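PDB 6SMO: Ketoacyl_synth_N domain-containing protein from Photorhabdus luminescens subsp. laumondii, which probably acts as a ketosynthase-like subunit of a type II polyketide synthase heterodimer that builds a polyketide chain. Local coordinates for residues D92-F104 / G147-A161. Sequence-based numbering, arbitrary orientation.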
ATOM      1  N   ASP C  92     -17.233  -9.098  15.331  1.00 48.84           N
ATOM      2  CA  ASP C  92     -15.969  -8.805  16.057  1.00 47.24           C
ATOM      3  C   ASP C  92     -15.026  -8.072  15.105  1.00 45.49           C
ATOM      4  O   ASP C  92     -14.667  -8.615  14.062  1.00 44.21           O
ATOM      5  CB  ASP C  92     -15.335 -10.091  16.597  1.00 47.67           C
ATOM      6  CG  ASP C  92     -14.210  -9.868  17.594  1.00 48.26           C
ATOM      7  OD1 ASP C  92     -14.369  -9.003  18.479  1.00 49.79           O
ATOM      8  OD2 ASP C  92     -13.184 -10.570  17.485  1.00 47.69           O
ATOM      9  N   PRO C  93     -14.592  -6.829  15.424  1.00 44.06           N
ATOM     10  CA  PRO C  93     -13.772  -6.040  14.501  1.00 42.71           C
ATOM     11  C   PRO C  93     -12.391  -6.650  14.204  1.00 41.76           C
ATOM     12  O   PRO C  93     -11.854  -6.365  13.148  1.00 40.45           O
ATOM     13  CB  PRO C  93     -13.618  -4.684  15.214  1.00 42.96           C
ATOM     14  CG  PRO C  93     -13.839  -4.997  16.678  1.00 43.71           C
ATOM     15  CD  PRO C  93     -14.856  -6.118  16.686  1.00 44.33           C
ATOM     16  N   ASN C  94     -11.866  -7.474  15.119  1.00 41.17           N
ATOM     17  CA  ASN C  94     -10.520  -8.106  15.020  1.00 40.24           C
ATOM     18  C   ASN C  94     -10.531  -9.250  13.996  1.00 39.70           C
ATOM     19  O   ASN C  94      -9.428  -9.694  13.621  1.00 39.53           O
ATOM     20  CB  ASN C  94     -10.031  -8.621  16.378  1.00 40.23           C
ATOM     21  CG  ASN C  94      -9.806  -7.520  17.395  1.00 40.17           C
ATOM     22  OD1 ASN C  94      -9.935  -6.338  17.082  1.00 40.00           O
ATOM     23  ND2 ASN C  94      -9.464  -7.900  18.616  1.00 39.95           N
ATOM     24  N   ARG C  95     -11.714  -9.715  13.570  1.00 39.16           N
ATOM     25  CA  ARG C  95     -11.882 -10.874  12.650  1.00 38.46           C
ATOM     26  C   ARG C  95     -12.468 -10.421  11.303  1.00 37.30           C
ATOM     27  O   ARG C  95     -13.068 -11.273  10.614  1.00 37.25           O
ATOM     28  CB  ARG C  95     -12.783 -11.933  13.296  1.00 39.22           C
ATOM     29  CG  ARG C  95     -12.302 -12.435  14.651  1.00 39.66           C
ATOM     30  CD  ARG C  95     -10.904 -13.027  14.623  1.00 39.73           C
ATOM     31  NE  ARG C  95     -10.764 -14.114  13.662  1.00 39.54           N
ATOM     32  CZ  ARG C  95      -9.623 -14.735  13.373  1.00 39.42           C
ATOM     33  NH1 ARG C  95      -8.496 -14.379  13.968  1.00 39.79           N
ATOM     34  NH2 ARG C  95      -9.612 -15.712  12.484  1.00 39.05           N
ATOM     35  N   VAL C  96     -12.296  -9.146  10.932  1.00 35.98           N
ATOM     36  CA  VAL C  96     -12.750  -8.586   9.622  1.00 35.37           C
ATOM     37  C   VAL C  96     -11.628  -7.721   9.039  1.00 34.69           C
ATOM     38  O   VAL C  96     -11.168  -6.800   9.743  1.00 34.84           O
ATOM     39  CB  VAL C  96     -14.057  -7.778   9.751  1.00 35.53           C
ATOM     40  CG1 VAL C  96     -14.585  -7.358   8.387  1.00 35.27           C
ATOM     41  CG2 VAL C  96     -15.126  -8.534  10.524  1.00 35.92           C
ATOM     42  N   GLY C  97     -11.214  -8.012   7.799  1.00 33.99           N
ATOM     43  CA  GLY C  97     -10.160  -7.280   7.069  1.00 33.57           C
ATOM     44  C   GLY C  97     -10.693  -6.647   5.794  1.00 32.96           C
ATOM     45  O   GLY C  97     -11.853  -6.931   5.430  1.00 32.53           O
ATOM     46  N   ILE C  98      -9.876  -5.811   5.145  1.00 32.41           N
ATOM     47  CA  ILE C  98     -10.219  -5.070   3.893  1.00 31.87           C
ATOM     48  C   ILE C  98      -9.058  -5.220   2.905  1.00 31.48           C
ATOM     49  O   ILE C  98      -7.961  -4.719   3.216  1.00 31.64           O
ATOM     50  CB  ILE C  98     -10.512  -3.584   4.193  1.00 31.94           C
ATOM     51  CG1 ILE C  98     -11.581  -3.408   5.276  1.00 32.02           C
ATOM     52  CG2 ILE C  98     -10.884  -2.842   2.917  1.00 32.06           C
ATOM     53  CD1 ILE C  98     -11.480  -2.100   6.020  1.00 32.27           C
ATOM     54  N   TYR C  99      -9.295  -5.872   1.761  1.00 31.13           N
ATOM     55  CA  TYR C  99      -8.307  -6.050   0.664  1.00 30.84           C
ATOM     56  C   TYR C  99      -8.718  -5.194  -0.539  1.00 30.76           C
ATOM     57  O   TYR C  99      -9.861  -5.324  -1.015  1.00 30.21           O
ATOM     58  CB  TYR C  99      -8.156  -7.530   0.303  1.00 30.77           C
ATOM     59  CG  TYR C  99      -7.050  -8.223   1.055  1.00 30.65           C
ATOM     60  CD1 TYR C  99      -7.169  -8.491   2.409  1.00 30.60           C
ATOM     61  CD2 TYR C  99      -5.872  -8.589   0.423  1.00 30.37           C
ATOM     62  CE1 TYR C  99      -6.154  -9.119   3.113  1.00 30.54           C
ATOM     63  CE2 TYR C  99      -4.848  -9.217   1.112  1.00 30.30           C
ATOM     64  CZ  TYR C  99      -4.988  -9.483   2.463  1.00 30.34           C
ATOM     65  OH  TYR C  99      -3.985 -10.102   3.150  1.00 30.46           O
ATOM     66  N   VAL C 100      -7.813  -4.317  -0.982  1.00 30.78           N
ATOM     67  CA  VAL C 100      -8.106  -3.347  -2.078  1.00 30.87           C
ATOM     68  C   VAL C 100      -7.068  -3.453  -3.197  1.00 30.90           C
ATOM     69  O   VAL C 100      -5.937  -3.825  -2.920  1.00 30.74           O
ATOM     70  CB  VAL C 100      -8.146  -1.908  -1.521  1.00 30.93           C
ATOM     71  CG1 VAL C 100      -8.713  -0.893  -2.495  1.00 30.81           C
ATOM     72  CG2 VAL C 100      -8.877  -1.824  -0.198  1.00 31.21           C
ATOM     73  N   GLY C 101      -7.507  -3.185  -4.426  1.00 31.49           N
ATOM     74  CA  GLY C 101      -6.676  -3.085  -5.640  1.00 31.68           C
ATOM     75  C   GLY C 101      -6.835  -1.718  -6.282  1.00 32.37           C
ATOM     76  O   GLY C 101      -7.977  -1.371  -6.642  1.00 32.68           O
ATOM     77  N   ASN C 102      -5.745  -0.955  -6.396  1.00 32.88           N
ATOM     78  CA  ASN C 102      -5.745   0.414  -6.978  1.00 33.47           C
ATOM     79  C   ASN C 102      -4.352   0.732  -7.528  1.00 34.22           C
ATOM     80  O   ASN C 102      -3.374   0.575  -6.773  1.00 34.47           O
ATOM     81  CB  ASN C 102      -6.187   1.463  -5.956  1.00 33.68           C
ATOM     82  CG  ASN C 102      -6.208   2.863  -6.532  1.00 33.75           C
ATOM     83  OD1 ASN C 102      -5.420   3.714  -6.128  1.00 33.93           O
ATOM     84  ND2 ASN C 102      -7.089   3.102  -7.489  1.00 33.81           N
ATOM     85  N   CYS C 103      -4.283   1.186  -8.784  1.00 35.16           N
ATOM     86  CA  CYS C 103      -3.031   1.383  -9.564  1.00 35.58           C
ATOM     87  C   CYS C 103      -2.676   2.874  -9.670  1.00 36.38           C
ATOM     88  O   CYS C 103      -1.513   3.217  -9.376  1.00 37.01           O
ATOM     89  CB  CYS C 103      -3.167   0.775 -10.956  1.00 35.94           C
ATOM     90  SG  CYS C 103      -3.554  -0.996 -10.932  1.00 36.34           S
ATOM     91  N   PHE C 104      -3.632   3.721 -10.068  1.00 36.62           N
ATOM     92  CA  PHE C 104      -3.398   5.133 -10.483  1.00 37.08           C
ATOM     93  C   PHE C 104      -3.513   6.103  -9.297  1.00 37.23           C
ATOM     94  O   PHE C 104      -3.100   7.270  -9.460  1.00 37.52           O
ATOM     95  CB  PHE C 104      -4.358   5.530 -11.607  1.00 37.28           C
ATOM     96  CG  PHE C 104      -3.929   5.064 -12.975  1.00 37.59           C
ATOM     97  CD1 PHE C 104      -2.963   5.758 -13.688  1.00 37.75           C
ATOM     98  CD2 PHE C 104      -4.481   3.926 -13.544  1.00 37.78           C
ATOM     99  CE1 PHE C 104      -2.564   5.328 -14.945  1.00 38.16           C
ATOM    100  CE2 PHE C 104      -4.079   3.498 -14.801  1.00 38.15           C
ATOM    101  CZ  PHE C 104      -3.122   4.199 -15.498  1.00 38.30           C
ATOM    102  N   GLY C 147     -14.793   0.077  11.386  1.00 36.46           N
ATOM    103  CA  GLY C 147     -13.988  -0.290  12.569  1.00 36.38           C
ATOM    104  C   GLY C 147     -13.272  -1.621  12.401  1.00 36.00           C
ATOM    105  O   GLY C 147     -12.806  -2.164  13.423  1.00 36.47           O
ATOM    106  N   PHE C 148     -13.171  -2.129  11.166  1.00 35.44           N
ATOM    107  CA  PHE C 148     -12.536  -3.433  10.830  1.00 34.96           C
ATOM    108  C   PHE C 148     -11.030  -3.347  11.114  1.00 35.10           C
ATOM    109  O   PHE C 148     -10.380  -2.403  10.617  1.00 34.24           O
ATOM    110  CB  PHE C 148     -12.821  -3.820   9.375  1.00 34.36           C
ATOM    111  CG  PHE C 148     -14.280  -3.980   9.017  1.00 34.11           C
ATOM    112  CD1 PHE C 148     -15.199  -4.473   9.933  1.00 34.21           C
ATOM    113  CD2 PHE C 148     -14.730  -3.658   7.745  1.00 33.74           C
ATOM    114  CE1 PHE C 148     -16.535  -4.623   9.590  1.00 33.90           C
ATOM    115  CE2 PHE C 148     -16.065  -3.811   7.403  1.00 33.68           C
ATOM    116  CZ  PHE C 148     -16.965  -4.295   8.325  1.00 33.71           C
ATOM    117  N   SER C 149     -10.501  -4.308  11.883  1.00 35.53           N
ATOM    118  CA  SER C 149      -9.165  -4.243  12.537  1.00 35.20           C
ATOM    119  C   SER C 149      -8.233  -5.387  12.107  1.00 34.65           C
ATOM    120  O   SER C 149      -7.054  -5.335  12.507  1.00 34.74           O
ATOM    121  CB  SER C 149      -9.323  -4.212  14.036  1.00 36.15           C
ATOM    122  OG  SER C 149      -9.981  -3.023  14.448  1.00 36.58           O
ATOM    123  N   ALA C 150      -8.708  -6.369  11.330  1.00 34.05           N
ATOM    124  CA  ALA C 150      -7.907  -7.546  10.903  1.00 33.69           C
ATOM    125  C   ALA C 150      -6.989  -7.168   9.735  1.00 32.91           C
ATOM    126  O   ALA C 150      -7.163  -6.070   9.168  1.00 32.65           O
ATOM    127  CB  ALA C 150      -8.803  -8.701  10.531  1.00 33.73           C
ATOM    128  N   GLN C 151      -6.057  -8.067   9.398  1.00 32.73           N
ATOM    129  CA  GLN C 151      -5.068  -7.927   8.293  1.00 32.45           C
ATOM    130  C   GLN C 151      -5.750  -7.283   7.079  1.00 32.05           C
ATOM    131  O   GLN C 151      -6.756  -7.842   6.607  1.00 32.13           O
ATOM    132  CB  GLN C 151      -4.485  -9.298   7.940  1.00 32.61           C
ATOM    133  CG  GLN C 151      -3.380  -9.253   6.894  1.00 32.55           C
ATOM    134  CD  GLN C 151      -2.728 -10.602   6.708  1.00 32.83           C
ATOM    135  OE1 GLN C 151      -2.162 -11.172   7.638  1.00 33.21           O
ATOM    136  NE2 GLN C 151      -2.804 -11.124   5.495  1.00 33.07           N
ATOM    137  N   SER C 152      -5.219  -6.150   6.608  1.00 31.95           N
ATOM    138  CA  SER C 152      -5.779  -5.332   5.500  1.00 31.88           C
ATOM    139  C   SER C 152      -4.647  -4.835   4.595  1.00 31.67           C
ATOM    140  O   SER C 152      -3.782  -4.087   5.095  1.00 32.15           O
ATOM    141  CB  SER C 152      -6.594  -4.187   6.043  1.00 32.30           C
ATOM    142  OG  SER C 152      -7.746  -4.664   6.723  1.00 32.71           O
ATOM    143  N   LYS C 153      -4.685  -5.190   3.308  1.00 31.27           N
ATOM    144  CA  LYS C 153      -3.602  -4.820   2.361  1.00 31.03           C
ATOM    145  C   LYS C 153      -4.151  -4.194   1.079  1.00 30.83           C
ATOM    146  O   LYS C 153      -5.320  -4.402   0.765  1.00 30.73           O
ATOM    147  CB  LYS C 153      -2.799  -6.057   1.948  1.00 31.08           C
ATOM    148  CG  LYS C 153      -2.272  -6.903   3.091  1.00 31.48           C
ATOM    149  CD  LYS C 153      -1.293  -6.142   3.923  1.00 31.72           C
ATOM    150  CE  LYS C 153      -1.504  -6.336   5.401  1.00 32.16           C
ATOM    151  NZ  LYS C 153      -1.286  -5.059   6.112  1.00 32.39           N
ATOM    152  N   THR C 154      -3.301  -3.426   0.402  1.00 30.73           N
ATOM    153  CA  THR C 154      -3.624  -2.777  -0.891  1.00 31.05           C
ATOM    154  C   THR C 154      -2.552  -3.196  -1.895  1.00 31.42           C
ATOM    155  O   THR C 154      -1.378  -3.185  -1.535  1.00 31.99           O
ATOM    156  CB  THR C 154      -3.650  -1.248  -0.793  1.00 30.83           C
ATOM    157  OG1 THR C 154      -4.560  -0.840   0.222  1.00 31.30           O
ATOM    158  CG2 THR C 154      -4.057  -0.595  -2.093  1.00 30.69           C
ATOM    159  N   PHE C 155      -2.968  -3.552  -3.106  1.00 31.63           N
ATOM    160  CA  PHE C 155      -2.039  -3.958  -4.183  1.00 31.70           C
ATOM    161  C   PHE C 155      -2.138  -2.913  -5.286  1.00 32.46           C
ATOM    162  O   PHE C 155      -3.238  -2.446  -5.538  1.00 32.73           O
ATOM    163  CB  PHE C 155      -2.445  -5.317  -4.744  1.00 31.17           C
ATOM    164  CG  PHE C 155      -2.269  -6.467  -3.793  1.00 31.03           C
ATOM    165  CD1 PHE C 155      -3.232  -6.755  -2.845  1.00 30.91           C
ATOM    166  CD2 PHE C 155      -1.140  -7.262  -3.849  1.00 30.98           C
ATOM    167  CE1 PHE C 155      -3.070  -7.815  -1.974  1.00 31.02           C
ATOM    168  CE2 PHE C 155      -0.979  -8.323  -2.978  1.00 31.10           C
ATOM    169  CZ  PHE C 155      -1.946  -8.597  -2.044  1.00 31.08           C
ATOM    170  N   SER C 156      -1.007  -2.560  -5.891  1.00 33.48           N
ATOM    171  CA  SER C 156      -0.988  -1.575  -7.000  1.00 34.48           C
ATOM    172  C   SER C 156      -0.325  -2.211  -8.220  1.00 35.03           C
ATOM    173  O   SER C 156       0.085  -1.473  -9.107  1.00 36.71           O
ATOM    174  CB  SER C 156      -0.287  -0.320  -6.587  1.00 34.98           C
ATOM    175  OG  SER C 156      -0.959   0.296  -5.505  1.00 35.35           O
ATOM    176  N   THR C 157      -0.248  -3.541  -8.247  1.00 34.66           N
ATOM    177  CA  THR C 157       0.342  -4.291  -9.386  1.00 34.27           C
ATOM    178  C   THR C 157      -0.480  -3.989 -10.642  1.00 35.02           C
ATOM    179  O   THR C 157      -1.695  -4.269 -10.626  1.00 35.48           O
ATOM    180  CB  THR C 157       0.400  -5.798  -9.106  1.00 33.68           C
ATOM    181  OG1 THR C 157       0.795  -5.999  -7.749  1.00 33.08           O
ATOM    182  CG2 THR C 157       1.358  -6.523 -10.025  1.00 33.71           C
ATOM    183  N   SER C 158       0.159  -3.437 -11.678  1.00 35.09           N
ATOM    184  CA  SER C 158      -0.491  -2.978 -12.934  1.00 35.43           C
ATOM    185  C   SER C 158      -1.471  -4.042 -13.440  1.00 35.37           C
ATOM    186  O   SER C 158      -1.043  -5.203 -13.612  1.00 35.28           O
ATOM    187  CB  SER C 158       0.530  -2.626 -13.985  1.00 35.39           C
ATOM    188  OG  SER C 158       1.090  -1.347 -13.734  1.00 35.53           O
ATOM    189  N   ASP C 159      -2.741  -3.655 -13.617  1.00 35.64           N
ATOM    190  CA  ASP C 159      -3.820  -4.439 -14.281  1.00 35.46           C
ATOM    191  C   ASP C 159      -4.404  -5.483 -13.316  1.00 34.63           C
ATOM    192  O   ASP C 159      -5.645  -5.523 -13.195  1.00 34.52           O
ATOM    193  CB  ASP C 159      -3.332  -5.058 -15.596  1.00 35.87           C
ATOM    194  CG  ASP C 159      -2.813  -4.030 -16.589  1.00 36.51           C
ATOM    195  OD1 ASP C 159      -3.554  -3.071 -16.881  1.00 37.02           O
ATOM    196  OD2 ASP C 159      -1.665  -4.186 -17.054  1.00 36.29           O
ATOM    197  N   VAL C 160      -3.561  -6.281 -12.646  1.00 34.25           N
ATOM    198  CA  VAL C 160      -3.987  -7.472 -11.845  1.00 33.64           C
ATOM    199  C   VAL C 160      -3.940  -7.161 -10.340  1.00 33.43           C
ATOM    200  O   VAL C 160      -3.794  -8.120  -9.556  1.00 33.92           O
ATOM    201  CB  VAL C 160      -3.138  -8.714 -12.188  1.00 33.47           C
ATOM    202  CG1 VAL C 160      -3.329  -9.142 -13.635  1.00 33.57           C
ATOM    203  CG2 VAL C 160      -1.658  -8.521 -11.881  1.00 33.32           C
ATOM    204  N   ALA C 161      -4.095  -5.893  -9.942  1.00 33.38           N
ATOM    205  CA  ALA C 161      -4.077  -5.449  -8.525  1.00 33.14           C
ATOM    206  C   ALA C 161      -5.280  -6.038  -7.779  1.00 33.07           C
ATOM    207  O   ALA C 161      -5.072  -6.687  -6.735  1.00 32.76           O
ATOM    208  CB  ALA C 161      -4.074  -3.941  -8.445  1.00 33.13           C
TER
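Val96 lays CG1 over the centre of one face of the Phe148 ring, 3.4 Å from its centroid, in a CH-pi contact. Ile98 meets the same ring at its edge, in the ring plane, with CD1 4.0 Å from Phe148 CD2. The ring of Tyr146 lies nearly parallel to it. Farther along, Lys153 covers one face of the Tyr99 ring with its backbone N and its CB. Tyr99 and Phe155 meet edge against edge, with CD2 of Tyr99 3.8 Å from CE1 of Phe155. The edge of Phe155 also faces Val100 O. The phenol end of Tyr99 is held by Gln151, whose NE2 donates to OH at 2.8 Å. That oxygen lies in the amide plane, while the ring and the amide are turned 46° apart. Gln151 reaches it as an extended chain, with CG anti to the backbone N (chi1 -175°).

Strand 154-155 runs parallel to strand 96-101. Lys153 O accepts from Val100 N (3.0 Å), Val100 O from Phe155 N, and Phe155 O from Asn102 N. Ser152 OG, a side-chain oxygen, accepts from Ile98 N (2.9 Å). After the strand, Ser156 OG donates to Asn102 O (2.7 Å). Cys103 SG packs on Ala161 CB, at the start of helix 161-175.

Lys153 NZ forms a salt bridge with Asp196 of the neighbouring PKS_KS subunit, and backbone bonds from Ser149, Thr154 and Ser156 cross to that subunit as well, consistent with the dimer interface of thiolase-fold enzymes. The serine hydroxyls thus serve two chains at once: Ser152 bonds Ile98 and Ser156 bonds Asn102, and each hydroxyl also has a partner on the PKS_KS chain, Asn293 and Ser188 of that chain respectively.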